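Local coordinates for MccB protein (Escherichia coli, PDB 6OM4), which probably activates the C-terminus of the microcin C7 precursor peptide MccA with ATP and joins it to the nucleotide through a phosphoramidate link, at residues N218-V223 with G256-Q261. Residues are numbered along the deposited sequence; the frame is centred on the assembly and turned at random.
Sequences NLINWV and GCYECQ. With ZN (zinc ion), chain E.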
loop_
_atom_site.group_PDB
_atom_site.type_symbol
_atom_site.label_atom_id
_atom_site.label_comp_id
_atom_site.label_asym_id
_atom_site.label_seq_id
_atom_site.Cartn_x
_atom_site.Cartn_y
_atom_site.Cartn_z
ATOM N N ASN A 218 -5.607 -6.346 -22.148
ATOM C CA ASN A 218 -6.285 -7.415 -21.370
ATOM C C ASN A 218 -5.282 -8.218 -20.535
ATOM O O ASN A 218 -5.607 -9.287 -20.056
ATOM C CB ASN A 218 -7.195 -8.278 -22.252
ATOM C CG ASN A 218 -6.435 -8.999 -23.345
ATOM O OD1 ASN A 218 -5.353 -8.574 -23.743
ATOM N ND2 ASN A 218 -6.962 -10.122 -23.807
ATOM N N LEU A 219 -4.078 -7.689 -20.295
ATOM C CA LEU A 219 -3.145 -8.407 -19.430
ATOM C C LEU A 219 -3.781 -8.571 -18.050
ATOM O O LEU A 219 -3.657 -9.610 -17.409
ATOM C CB LEU A 219 -1.848 -7.619 -19.312
ATOM C CG LEU A 219 -0.829 -8.167 -18.331
ATOM C CD1 LEU A 219 -0.372 -9.559 -18.681
ATOM C CD2 LEU A 219 0.355 -7.236 -18.263
ATOM N N ILE A 220 -4.434 -7.511 -17.582
ATOM C CA ILE A 220 -5.023 -7.559 -16.250
ATOM C C ILE A 220 -6.033 -8.719 -16.208
ATOM O O ILE A 220 -6.128 -9.450 -15.211
ATOM C CB ILE A 220 -5.653 -6.220 -15.837
ATOM C CG1 ILE A 220 -6.211 -6.291 -14.416
ATOM C CG2 ILE A 220 -6.700 -5.727 -16.827
ATOM C CD1 ILE A 220 -5.182 -6.717 -13.382
ATOM N N ASN A 221 -6.761 -8.916 -17.300
ATOM C CA ASN A 221 -7.758 -10.035 -17.355
ATOM C C ASN A 221 -7.062 -11.396 -17.274
ATOM O O ASN A 221 -7.525 -12.304 -16.537
ATOM C CB ASN A 221 -8.663 -9.911 -18.572
ATOM C CG ASN A 221 -9.379 -8.588 -18.615
ATOM O OD1 ASN A 221 -8.872 -7.644 -19.227
ATOM N ND2 ASN A 221 -10.501 -8.500 -17.914
ATOM N N TRP A 222 -5.938 -11.536 -17.990
ATOM C CA TRP A 222 -5.144 -12.740 -17.930
ATOM C C TRP A 222 -4.643 -12.984 -16.504
ATOM O O TRP A 222 -4.658 -14.126 -15.994
ATOM C CB TRP A 222 -3.930 -12.659 -18.845
ATOM C CG TRP A 222 -4.232 -12.641 -20.299
ATOM C CD1 TRP A 222 -5.411 -12.954 -20.917
ATOM C CD2 TRP A 222 -3.279 -12.353 -21.336
ATOM N NE1 TRP A 222 -5.238 -12.895 -22.279
ATOM C CE2 TRP A 222 -3.968 -12.460 -22.557
ATOM C CE3 TRP A 222 -1.924 -11.984 -21.340
ATOM C CZ2 TRP A 222 -3.330 -12.244 -23.784
ATOM C CZ3 TRP A 222 -1.312 -11.725 -22.549
ATOM C CH2 TRP A 222 -2.008 -11.869 -23.753
ATOM N N VAL A 223 -4.061 -11.926 -15.919
ATOM C CA VAL A 223 -3.457 -12.057 -14.569
ATOM C C VAL A 223 -4.532 -12.491 -13.565
ATOM O O VAL A 223 -4.341 -13.350 -12.760
ATOM C CB VAL A 223 -2.776 -10.737 -14.158
ATOM C CG1 VAL A 223 -2.344 -10.803 -12.705
ATOM C CG2 VAL A 223 -1.596 -10.403 -15.057
ATOM N N GLY A 256 -13.535 -9.967 -3.969
ATOM C CA GLY A 256 -13.887 -10.055 -5.373
ATOM C C GLY A 256 -12.654 -10.084 -6.257
ATOM O O GLY A 256 -11.551 -9.698 -5.826
ATOM N N CYS A 257 -12.834 -10.566 -7.495
ATOM C CA CYS A 257 -11.797 -10.486 -8.504
ATOM C C CYS A 257 -12.139 -9.329 -9.460
ATOM O O CYS A 257 -13.160 -8.669 -9.308
ATOM C CB CYS A 257 -11.616 -11.822 -9.230
ATOM S SG CYS A 257 -12.824 -12.112 -10.535
ATOM N N TYR A 258 -11.240 -9.067 -10.412
ATOM C CA TYR A 258 -11.383 -7.977 -11.366
ATOM C C TYR A 258 -12.684 -8.062 -12.182
ATOM O O TYR A 258 -13.193 -7.025 -12.608
ATOM C CB TYR A 258 -10.171 -7.967 -12.288
ATOM C CG TYR A 258 -9.971 -6.687 -13.075
ATOM C CD1 TYR A 258 -9.411 -5.560 -12.507
ATOM C CD2 TYR A 258 -10.279 -6.649 -14.419
ATOM C CE1 TYR A 258 -9.190 -4.407 -13.244
ATOM C CE2 TYR A 258 -10.059 -5.507 -15.179
ATOM C CZ TYR A 258 -9.483 -4.398 -14.591
ATOM O OH TYR A 258 -9.267 -3.289 -15.375
ATOM N N GLU A 259 -13.248 -9.270 -12.334
ATOM C CA GLU A 259 -14.433 -9.481 -13.231
ATOM C C GLU A 259 -15.734 -9.697 -12.443
ATOM O O GLU A 259 -16.805 -9.767 -13.030
ATOM C CB GLU A 259 -14.108 -10.621 -14.189
ATOM C CG GLU A 259 -12.935 -10.227 -15.065
ATOM C CD GLU A 259 -12.839 -10.796 -16.458
ATOM O OE1 GLU A 259 -13.853 -11.320 -16.979
ATOM O OE2 GLU A 259 -11.725 -10.745 -16.985
ATOM N N CYS A 260 -15.669 -9.707 -11.115
ATOM C CA CYS A 260 -16.876 -9.991 -10.332
ATOM C C CYS A 260 -17.979 -8.987 -10.665
ATOM O O CYS A 260 -19.127 -9.382 -10.929
ATOM C CB CYS A 260 -16.619 -9.928 -8.829
ATOM S SG CYS A 260 -15.971 -11.466 -8.126
ATOM N N GLN A 261 -17.636 -7.697 -10.604
ATOM C CA GLN A 261 -18.582 -6.629 -10.877
ATOM C C GLN A 261 -18.204 -6.020 -12.225
ATOM O O GLN A 261 -17.036 -6.003 -12.598
ATOM C CB GLN A 261 -18.570 -5.559 -9.782
ATOM C CG GLN A 261 -18.584 -6.144 -8.383
ATOM C CD GLN A 261 -19.948 -6.687 -8.065
ATOM O OE1 GLN A 261 -20.955 -6.163 -8.544
ATOM N NE2 GLN A 261 -19.991 -7.732 -7.252
HETATM ZN ZN ZN E . -14.785 -12.752 -9.640
HETATM O O HOH W 1 -10.108 -12.479 -15.615
#
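Ile220 crosses the ring of Tyr258 at about a right angle in a CH-pi contact. Its CG1 sits over the ring centre, 3.6 Å from the centroid and 9° off the normal. CG2 rests over the hydroxyl end of the same ring, 3.7 Å from Tyr258 CE2. CG1 of Ile220 stands anti to the backbone N (chi1 -178°), which lets both branches meet the ring. Tyr258 also packs on Pro248 and on the backbone of the bound peptide.

The polar part lies beside this packing. Asn221 ND2 passes the ring edge and donates to Glu259 OE2 at 2.7 Å, nearly straight at 165°. The acceptor lies close to the amide plane, but the N-H reaches OE2 from above the carboxylate plane. A water within hydrogen-bonding distance of both Asn221 O and Glu259 OE2 links the two.

The zinc part belongs to 256-261. Cys257 and Cys260 bracket a type I turn and bind the zinc ion through SG, with Cys343 and Cys346 completing the site. Glu259 N donates to Cys257 SG (3.4 Å), and Cys257 N to Cys260 SG (3.3 Å). These N-H groups probably temper the thiolate charge.

The start of helix 219-230, where Leu219 touches the bound nucleotide analogue, is thus tied to the CxxC turn of the zinc site. The metal's hold on that turn probably helps fix where Tyr258 and Glu259 meet the helix.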